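Local coordinates for okadaic acid binding protein 2-alpha (PDB 4WRI), which binds okadaic acid, a polyether toxin, and is probably involved in accumulating this cytotoxin in its sponge host, at residues Ala11-Lys16 against Gln91-Leu96; Arg22-Glu27 against His65-Asn70. All blocks are in the same frame, centred on the assembly; numbering follows the deposited sequence.

Overall arrangement
Helix 11-27 takes part in both contacts, offering a tryptophan to a different partner helix each time. Near its start, contact 1 sets Trp13 against helix 86-96; near its end, contact 2 sets Trp24 against helix 61-72. The two centres are about 15 Å apart, and along the chain the segments of contact 2 both fall between those of contact 1. The partner helices also meet directly, with Leu96 CD1 3.9 Å from Asn70 O. Contact 2 lies at the okadaic acid pocket, where His67 touches the toxin. Contact 1 stands back from it, the side chain of Ala93 being about 10 Å from the ligand.

Contact 1 (Ala11-Lys16 against Gln91-Leu96); sequences AHWCRK and QNAWLL
Trp13 reaches from helix 11-27 to helix 86-96 and meets it in two ways at once, with the rim of its indole against the backbone and one face against Trp94. CH2, the far corner of the six-membered ring, lies 3.3 Å from Trp94 N, and the Ala93 carbonyl carbon sits at the ring edge, close to its plane. The same corner is 3.9 Å from Ala93 CB and 3.7 Å from Trp94 CB, so the benzo end rests against the backbone and beta carbons of two successive residues. Trp94 approaches from over the indole: its CE3 stands 3.8 Å above the Trp13 ring plane, displaced toward the rim. The six-membered rings form a T-shaped pair in which Trp94 supplies the edge and Trp13 the face, with centroids 5.1 Å apart and planes inclined at 67°. Both side chains have CG opposite the backbone N about the first torsion (chi1 -178° in Trp13, -177° in Trp94), which sends Trp13 across the gap and lets Trp94 lie over it. No hydrogen bond joins the two segments; the contact is apolar and buried. The polar edges of both indoles are held by bonds to other parts of the chain: Trp13 NE1 donates to Phe173 O and Trp94 NE1 to the carbonyl of the dimethylated lysine at position 7, so the rotation of each ring is tied at its pyrrole end. Val90, one turn before Trp94 on helix 86-96, also packs on Trp13. Helix 11-27 precedes strand 33-34 and helix 86-96 follows its antiparallel partner 84-85, so this tryptophan pair brings together the first and last helices of a module consistent with paired EF-hand-like motifs.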
loop_
_atom_site.group_PDB
_atom_site.type_symbol
_atom_site.label_atom_id
_atom_site.label_comp_id
_atom_site.label_asym_id
_atom_site.label_seq_id
_atom_site.Cartn_x
_atom_site.Cartn_y
_atom_site.Cartn_z
ATOM N N ALA A 11 -19.057 0.786 -0.676
ATOM C CA ALA A 11 -18.600 2.041 -1.240
ATOM C C ALA A 11 -17.344 2.516 -0.516
ATOM O O ALA A 11 -16.441 3.094 -1.133
ATOM C CB ALA A 11 -19.695 3.101 -1.152
ATOM N N HIS A 12 -17.299 2.279 0.787
ATOM C CA HIS A 12 -16.157 2.715 1.572
ATOM C C HIS A 12 -14.906 1.949 1.165
ATOM O O HIS A 12 -13.834 2.542 1.033
ATOM C CB HIS A 12 -16.418 2.514 3.061
ATOM C CG HIS A 12 -15.250 2.892 3.913
ATOM N ND1 HIS A 12 -14.798 4.188 4.012
ATOM C CD2 HIS A 12 -14.427 2.138 4.679
ATOM C CE1 HIS A 12 -13.748 4.218 4.813
ATOM N NE2 HIS A 12 -13.511 2.993 5.238
ATOM N N TRP A 13 -15.022 0.647 0.980
ATOM C CA TRP A 13 -13.867 -0.127 0.544
ATOM C C TRP A 13 -13.401 0.340 -0.824
ATOM O O TRP A 13 -12.187 0.456 -1.073
ATOM C CB TRP A 13 -14.166 -1.611 0.571
ATOM C CG TRP A 13 -13.015 -2.476 0.172
ATOM C CD1 TRP A 13 -12.079 -3.031 1.002
ATOM C CD2 TRP A 13 -12.687 -2.915 -1.152
ATOM N NE1 TRP A 13 -11.173 -3.768 0.278
ATOM C CE2 TRP A 13 -11.525 -3.707 -1.049
ATOM C CE3 TRP A 13 -13.229 -2.676 -2.415
ATOM C CZ2 TRP A 13 -10.927 -4.303 -2.163
ATOM C CZ3 TRP A 13 -12.627 -3.254 -3.507
ATOM C CH2 TRP A 13 -11.497 -4.052 -3.381
ATOM N N CYS A 14 -14.319 0.635 -1.735
ATOM C CA CYS A 14 -13.875 1.127 -3.033
ATOM C C CYS A 14 -13.120 2.435 -2.937
ATOM O O CYS A 14 -12.164 2.664 -3.687
ATOM C CB CYS A 14 -15.048 1.269 -3.997
ATOM S SG CYS A 14 -15.797 -0.331 -4.423
ATOM N N ARG A 15 -13.544 3.303 -2.022
ATOM C CA ARG A 15 -12.852 4.540 -1.762
ATOM C C ARG A 15 -11.449 4.268 -1.246
ATOM O O ARG A 15 -10.503 4.949 -1.642
ATOM C CB ARG A 15 -13.618 5.352 -0.722
ATOM C CG ARG A 15 -13.068 6.743 -0.506
ATOM C CD ARG A 15 -13.903 7.491 0.517
ATOM N NE ARG A 15 -13.367 8.814 0.761
ATOM C CZ ARG A 15 -13.649 9.547 1.836
ATOM N NH1 ARG A 15 -14.477 9.073 2.753
ATOM N NH2 ARG A 15 -13.103 10.742 1.994
ATOM N N LYS A 16 -11.315 3.295 -0.356
ATOM C CA LYS A 16 -9.977 2.924 0.089
ATOM C C LYS A 16 -9.121 2.451 -1.108
ATOM O O LYS A 16 -7.930 2.831 -1.208
ATOM C CB LYS A 16 -10.033 1.867 1.194
ATOM C CG LYS A 16 -10.551 2.389 2.529
ATOM C CD LYS A 16 -10.447 1.340 3.633
ATOM C CE LYS A 16 -11.323 0.107 3.395
ATOM N NZ LYS A 16 -11.168 -0.886 4.514
ATOM N N GLN A 91 -11.834 -3.313 -8.964
ATOM C CA GLN A 91 -12.444 -4.629 -9.096
ATOM C C GLN A 91 -11.409 -5.738 -9.070
ATOM O O GLN A 91 -11.701 -6.829 -8.586
ATOM C CB GLN A 91 -13.266 -4.738 -10.376
ATOM C CG GLN A 91 -14.435 -3.766 -10.451
ATOM C CD GLN A 91 -15.454 -3.962 -9.340
ATOM O OE1 GLN A 91 -15.936 -2.998 -8.741
ATOM N NE2 GLN A 91 -15.765 -5.201 -9.049
ATOM N N ASN A 92 -10.205 -5.492 -9.579
ATOM C CA ASN A 92 -9.160 -6.515 -9.498
ATOM C C ASN A 92 -8.734 -6.734 -8.048
ATOM O O ASN A 92 -8.485 -7.875 -7.626
ATOM C CB ASN A 92 -7.930 -6.126 -10.327
ATOM C CG ASN A 92 -8.183 -6.205 -11.819
ATOM O OD1 ASN A 92 -9.279 -6.576 -12.243
ATOM N ND2 ASN A 92 -7.197 -5.875 -12.620
ATOM N N ALA A 93 -8.653 -5.646 -7.285
ATOM C CA ALA A 93 -8.313 -5.745 -5.864
ATOM C C ALA A 93 -9.392 -6.513 -5.119
ATOM O O ALA A 93 -9.107 -7.229 -4.164
ATOM C CB ALA A 93 -8.135 -4.363 -5.269
ATOM N N TRP A 94 -10.635 -6.378 -5.564
ATOM C CA TRP A 94 -11.721 -7.123 -4.927
ATOM C C TRP A 94 -11.500 -8.630 -5.073
ATOM O O TRP A 94 -11.650 -9.383 -4.105
ATOM C CB TRP A 94 -13.058 -6.680 -5.509
ATOM C CG TRP A 94 -14.276 -7.318 -4.894
ATOM C CD1 TRP A 94 -15.216 -8.065 -5.543
ATOM C CD2 TRP A 94 -14.684 -7.268 -3.516
ATOM N NE1 TRP A 94 -16.185 -8.465 -4.660
ATOM C CE2 TRP A 94 -15.887 -7.997 -3.410
ATOM C CE3 TRP A 94 -14.156 -6.671 -2.366
ATOM C CZ2 TRP A 94 -16.577 -8.149 -2.197
ATOM C CZ3 TRP A 94 -14.841 -6.830 -1.147
ATOM C CH2 TRP A 94 -16.041 -7.556 -1.082
ATOM N N LEU A 95 -11.138 -9.070 -6.276
ATOM C CA LEU A 95 -10.810 -10.476 -6.478
ATOM C C LEU A 95 -9.566 -10.855 -5.682
ATOM O O LEU A 95 -9.510 -11.924 -5.071
ATOM C CB LEU A 95 -10.599 -10.787 -7.963
ATOM C CG LEU A 95 -11.853 -11.219 -8.741
ATOM C CD1 LEU A 95 -12.968 -10.193 -8.653
ATOM C CD2 LEU A 95 -11.509 -11.525 -10.201
ATOM N N LEU A 96 -8.579 -9.961 -5.655
ATOM C CA LEU A 96 -7.295 -10.267 -5.029
ATOM C C LEU A 96 -7.428 -10.540 -3.527
ATOM O O LEU A 96 -6.789 -11.464 -2.999
ATOM C CB LEU A 96 -6.308 -9.124 -5.259
ATOM C CG LEU A 96 -4.885 -9.302 -4.739
ATOM C CD1 LEU A 96 -4.168 -10.387 -5.516
ATOM C CD2 LEU A 96 -4.137 -7.982 -4.834
#

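Contact 2 (Arg22-Glu27 against His65-Asn70); sequences RPWDVE and HRHWVN. With OKA (okadaic acid), chain B.
The ring of His67 stands almost upright on the indole of Trp24, its NE2 corner directed at the tryptophan face rather than at a polar partner in the facing segment. NE2 lies 3.3 Å above the indole plane, toward the rim of the six-membered ring, and is 3.4 Å from Trp24 CH2; CE1 is equally close to that carbon. The pair is an offset edge-to-face stack, with centroids 4.7 Å apart and planes at 77°. With CG anti to its own N in His67 (chi1 174°) and anti to the carbonyl carbon in Trp24 (chi1 -56°), the two side chains point at each other from opposite directions, and the imidazole edge arrives over the six-membered ring.

Okadaic acid covers a face of the imidazole. Its methyl C42 is 3.5 Å from His67 CD2, and ligand C15 is 3.6 Å from His67 ND1, while ligand C17 lies at the edge of the Trp24 ring. Trp24 thus supports a residue that lines the pocket and also borders the toxin itself. His71 stacks on His67, and Phe39 meets both rings edge-to-face.

Just beyond Trp24, Asp25 OD1 accepts the Gly32 amide in the loop leading to strand 33-34. The contact joins the last turn of helix 11-27 to the middle of helix 61-72, with Tyr89 of helix 86-96 adding a further edge-to-face ring against Trp24.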
loop_
_atom_site.group_PDB
_atom_site.type_symbol
_atom_site.label_atom_id
_atom_site.label_comp_id
_atom_site.label_asym_id
_atom_site.label_seq_id
_atom_site.Cartn_x
_atom_site.Cartn_y
_atom_site.Cartn_z
ATOM N N ARG A 22 -4.598 6.136 -6.521
ATOM C CA ARG A 22 -4.383 7.545 -6.873
ATOM C C ARG A 22 -2.910 7.972 -7.017
ATOM O O ARG A 22 -2.576 8.586 -8.028
ATOM C CB ARG A 22 -5.175 8.492 -5.939
ATOM C CG ARG A 22 -5.043 9.995 -6.298
ATOM C CD ARG A 22 -5.680 10.346 -7.642
ATOM N NE ARG A 22 -6.951 9.646 -7.878
ATOM C CZ ARG A 22 -8.135 9.991 -7.372
ATOM N NH1 ARG A 22 -8.249 11.060 -6.587
ATOM N NH2 ARG A 22 -9.216 9.259 -7.646
ATOM N N PRO A 23 -2.046 7.622 -6.051
ATOM C CA PRO A 23 -0.649 8.062 -6.213
ATOM C C PRO A 23 0.010 7.451 -7.457
ATOM O O PRO A 23 0.855 8.111 -8.089
ATOM C CB PRO A 23 0.029 7.582 -4.929
ATOM C CG PRO A 23 -1.091 7.414 -3.934
ATOM C CD PRO A 23 -2.290 6.985 -4.742
ATOM N N TRP A 24 -0.369 6.225 -7.822
ATOM C CA TRP A 24 0.167 5.609 -9.028
ATOM C C TRP A 24 -0.337 6.345 -10.258
ATOM O O TRP A 24 0.409 6.598 -11.193
ATOM C CB TRP A 24 -0.240 4.147 -9.121
ATOM C CG TRP A 24 0.141 3.306 -7.934
ATOM C CD1 TRP A 24 1.164 3.523 -7.038
ATOM C CD2 TRP A 24 -0.484 2.085 -7.541
ATOM N NE1 TRP A 24 1.195 2.503 -6.114
ATOM C CE2 TRP A 24 0.178 1.623 -6.384
ATOM C CE3 TRP A 24 -1.572 1.355 -8.033
ATOM C CZ2 TRP A 24 -0.190 0.444 -5.726
ATOM C CZ3 TRP A 24 -1.924 0.173 -7.375
ATOM C CH2 TRP A 24 -1.254 -0.255 -6.235
ATOM N N ASP A 25 -1.629 6.678 -10.274
ATOM C CA ASP A 25 -2.198 7.472 -11.359
ATOM C C ASP A 25 -1.397 8.776 -11.491
ATOM O O ASP A 25 -1.002 9.152 -12.601
ATOM C CB ASP A 25 -3.676 7.735 -11.051
ATOM C CG ASP A 25 -4.467 8.275 -12.229
ATOM O OD1 ASP A 25 -3.909 8.557 -13.313
ATOM O OD2 ASP A 25 -5.701 8.406 -12.048
ATOM N N VAL A 26 -1.181 9.468 -10.378
ATOM C CA VAL A 26 -0.432 10.725 -10.423
ATOM C C VAL A 26 0.989 10.518 -10.973
ATOM O O VAL A 26 1.425 11.283 -11.846
ATOM C CB VAL A 26 -0.432 11.427 -9.045
ATOM C CG1 VAL A 26 0.485 12.645 -9.057
ATOM C CG2 VAL A 26 -1.862 11.863 -8.684
ATOM N N GLU A 27 1.669 9.468 -10.521
ATOM C CA GLU A 27 3.010 9.129 -11.038
ATOM C C GLU A 27 3.017 8.978 -12.556
ATOM O O GLU A 27 3.966 9.383 -13.235
ATOM C CB GLU A 27 3.526 7.813 -10.456
ATOM C CG GLU A 27 4.089 7.859 -9.061
ATOM C CD GLU A 27 4.561 6.480 -8.638
ATOM O OE1 GLU A 27 5.586 6.006 -9.173
ATOM O OE2 GLU A 27 3.892 5.845 -7.796
ATOM N N HIS A 65 7.797 -5.263 -11.461
ATOM C CA HIS A 65 7.181 -6.116 -12.448
ATOM C C HIS A 65 6.199 -7.103 -11.812
ATOM O O HIS A 65 5.091 -7.326 -12.319
ATOM C CB HIS A 65 8.287 -6.843 -13.223
ATOM C CG HIS A 65 7.801 -7.474 -14.486
ATOM N ND1 HIS A 65 8.574 -8.334 -15.237
ATOM C CD2 HIS A 65 6.614 -7.370 -15.130
ATOM C CE1 HIS A 65 7.879 -8.736 -16.287
ATOM N NE2 HIS A 65 6.689 -8.165 -16.246
ATOM N N ARG A 66 6.567 -7.674 -10.674
ATOM C CA ARG A 66 5.664 -8.552 -9.946
ATOM C C ARG A 66 4.448 -7.795 -9.435
ATOM O O ARG A 66 3.338 -8.350 -9.390
ATOM C CB ARG A 66 6.374 -9.237 -8.779
ATOM C CG ARG A 66 7.359 -10.317 -9.258
ATOM C CD ARG A 66 8.115 -10.938 -8.091
ATOM N NE ARG A 66 7.225 -11.585 -7.135
ATOM C CZ ARG A 66 6.831 -12.851 -7.216
ATOM N NH1 ARG A 66 7.247 -13.617 -8.215
ATOM N NH2 ARG A 66 6.020 -13.352 -6.294
ATOM N N HIS A 67 4.653 -6.547 -9.020
ATOM C CA HIS A 67 3.520 -5.739 -8.587
ATOM C C HIS A 67 2.522 -5.587 -9.739
ATOM O O HIS A 67 1.312 -5.748 -9.544
ATOM C CB HIS A 67 3.981 -4.372 -8.113
ATOM C CG HIS A 67 2.855 -3.439 -7.795
ATOM N ND1 HIS A 67 2.031 -3.620 -6.704
ATOM C CD2 HIS A 67 2.390 -2.348 -8.451
ATOM C CE1 HIS A 67 1.122 -2.658 -6.691
ATOM N NE2 HIS A 67 1.320 -1.870 -7.734
ATOM N N TRP A 68 3.017 -5.267 -10.931
ATOM C CA TRP A 68 2.160 -5.130 -12.109
ATOM C C TRP A 68 1.435 -6.421 -12.442
ATOM O O TRP A 68 0.213 -6.429 -12.630
ATOM C CB TRP A 68 3.003 -4.684 -13.298
ATOM C CG TRP A 68 2.271 -4.647 -14.602
ATOM C CD1 TRP A 68 2.492 -5.442 -15.686
ATOM C CD2 TRP A 68 1.211 -3.753 -14.968
ATOM N NE1 TRP A 68 1.636 -5.100 -16.707
ATOM C CE2 TRP A 68 0.832 -4.074 -16.290
ATOM C CE3 TRP A 68 0.542 -2.719 -14.308
ATOM C CZ2 TRP A 68 -0.173 -3.390 -16.970
ATOM C CZ3 TRP A 68 -0.469 -2.036 -14.988
ATOM C CH2 TRP A 68 -0.808 -2.380 -16.308
ATOM N N VAL A 69 2.158 -7.530 -12.492
ATOM C CA VAL A 69 1.551 -8.787 -12.921
ATOM C C VAL A 69 0.667 -9.367 -11.819
ATOM O O VAL A 69 -0.502 -9.667 -12.045
ATOM C CB VAL A 69 2.639 -9.823 -13.332
ATOM C CG1 VAL A 69 2.010 -11.180 -13.686
ATOM C CG2 VAL A 69 3.438 -9.291 -14.495
ATOM N N ASN A 70 1.212 -9.527 -10.619
ATOM C CA ASN A 70 0.523 -10.273 -9.567
ATOM C C ASN A 70 -0.486 -9.496 -8.731
ATOM O O ASN A 70 -1.545 -10.019 -8.382
ATOM C CB ASN A 70 1.542 -10.947 -8.633
ATOM C CG ASN A 70 2.330 -12.038 -9.320
ATOM O OD1 ASN A 70 1.823 -12.733 -10.197
ATOM N ND2 ASN A 70 3.577 -12.210 -8.906
HETATM C C1 OKA B . 5.705 1.991 -2.108
HETATM C C2 OKA B . 7.147 1.824 -1.571
HETATM C C3 OKA B . 7.266 0.508 -0.804
HETATM C C4 OKA B . 6.914 -0.736 -1.649
HETATM C C5 OKA B . 6.959 -1.974 -0.763
HETATM C C6 OKA B . 6.826 -3.245 -1.605
HETATM C C7 OKA B . 7.865 -3.237 -2.752
HETATM C C8 OKA B . 7.705 -1.953 -3.548
HETATM C C9 OKA B . 8.801 -1.836 -4.567
HETATM C C10 OKA B . 8.518 -1.472 -5.831
HETATM C C11 OKA B . 7.125 -1.230 -6.320
HETATM C C12 OKA B . 6.198 -1.024 -5.089
HETATM C C13 OKA B . 4.724 -1.163 -5.502
HETATM C C14 OKA B . 3.832 -0.900 -4.265
HETATM C C15 OKA B . 3.083 -1.892 -3.782
HETATM C C16 OKA B . 2.265 -1.597 -2.556
HETATM C C17 OKA B . 0.759 -1.965 -2.635
HETATM C C18 OKA B . 0.437 -2.557 -1.251
HETATM C C19 OKA B . 1.822 -2.563 -0.526
HETATM C C20 OKA B . 1.981 -3.695 0.400
HETATM C C21 OKA B . 3.364 -3.576 1.094
HETATM C C22 OKA B . 3.407 -2.215 1.784
HETATM C C23 OKA B . 3.170 -1.112 0.740
HETATM C C24 OKA B . 3.157 0.279 1.455
HETATM C C25 OKA B . 4.470 0.344 2.203
HETATM C C26 OKA B . 4.811 -0.812 3.073
HETATM C C27 OKA B . 3.976 -0.811 4.374
HETATM C C28 OKA B . 4.399 0.397 5.224
HETATM C C29 OKA B . 3.791 0.435 6.636
HETATM C C30 OKA B . 4.241 1.788 7.265
HETATM C C31 OKA B . 5.718 1.940 7.540
HETATM C C32 OKA B . 6.023 3.221 8.316
HETATM C C33 OKA B . 5.072 3.484 9.479
HETATM C C34 OKA B . 3.631 3.166 9.051
HETATM C C35 OKA B . 2.757 3.137 10.355
HETATM C C36 OKA B . 1.296 3.104 9.922
HETATM C C37 OKA B . 1.033 4.285 9.033
HETATM C C38 OKA B . 1.923 4.305 7.816
HETATM C C39 OKA B . 6.304 0.729 8.266
HETATM C C40 OKA B . 2.260 0.435 6.529
HETATM C C41 OKA B . 5.295 1.352 2.115
HETATM C C42 OKA B . 4.357 -0.122 -6.543
HETATM C C43 OKA B . 9.695 -1.358 -6.761
HETATM C C44 OKA B . 7.501 3.001 -0.673
HETATM O O1 OKA B . 4.817 1.892 -1.260
HETATM O O2 OKA B . 5.528 2.195 -3.312
HETATM O O3 OKA B . 8.055 1.809 -2.665
HETATM O O4 OKA B . 7.885 -0.835 -2.700
HETATM O O5 OKA B . 7.661 -4.418 -3.570
HETATM O O6 OKA B . 6.409 -1.977 -4.145
HETATM O O7 OKA B . 2.746 -2.472 -1.580
HETATM O O8 OKA B . 1.883 -1.291 0.171
HETATM O O9 OKA B . 4.691 -2.072 2.396
HETATM O O10 OKA B . 2.975 1.279 0.527
HETATM O O11 OKA B . 4.272 -2.010 5.072
HETATM O O12 OKA B . 3.479 1.917 8.501
HETATM O O13 OKA B . 3.333 4.270 8.236
#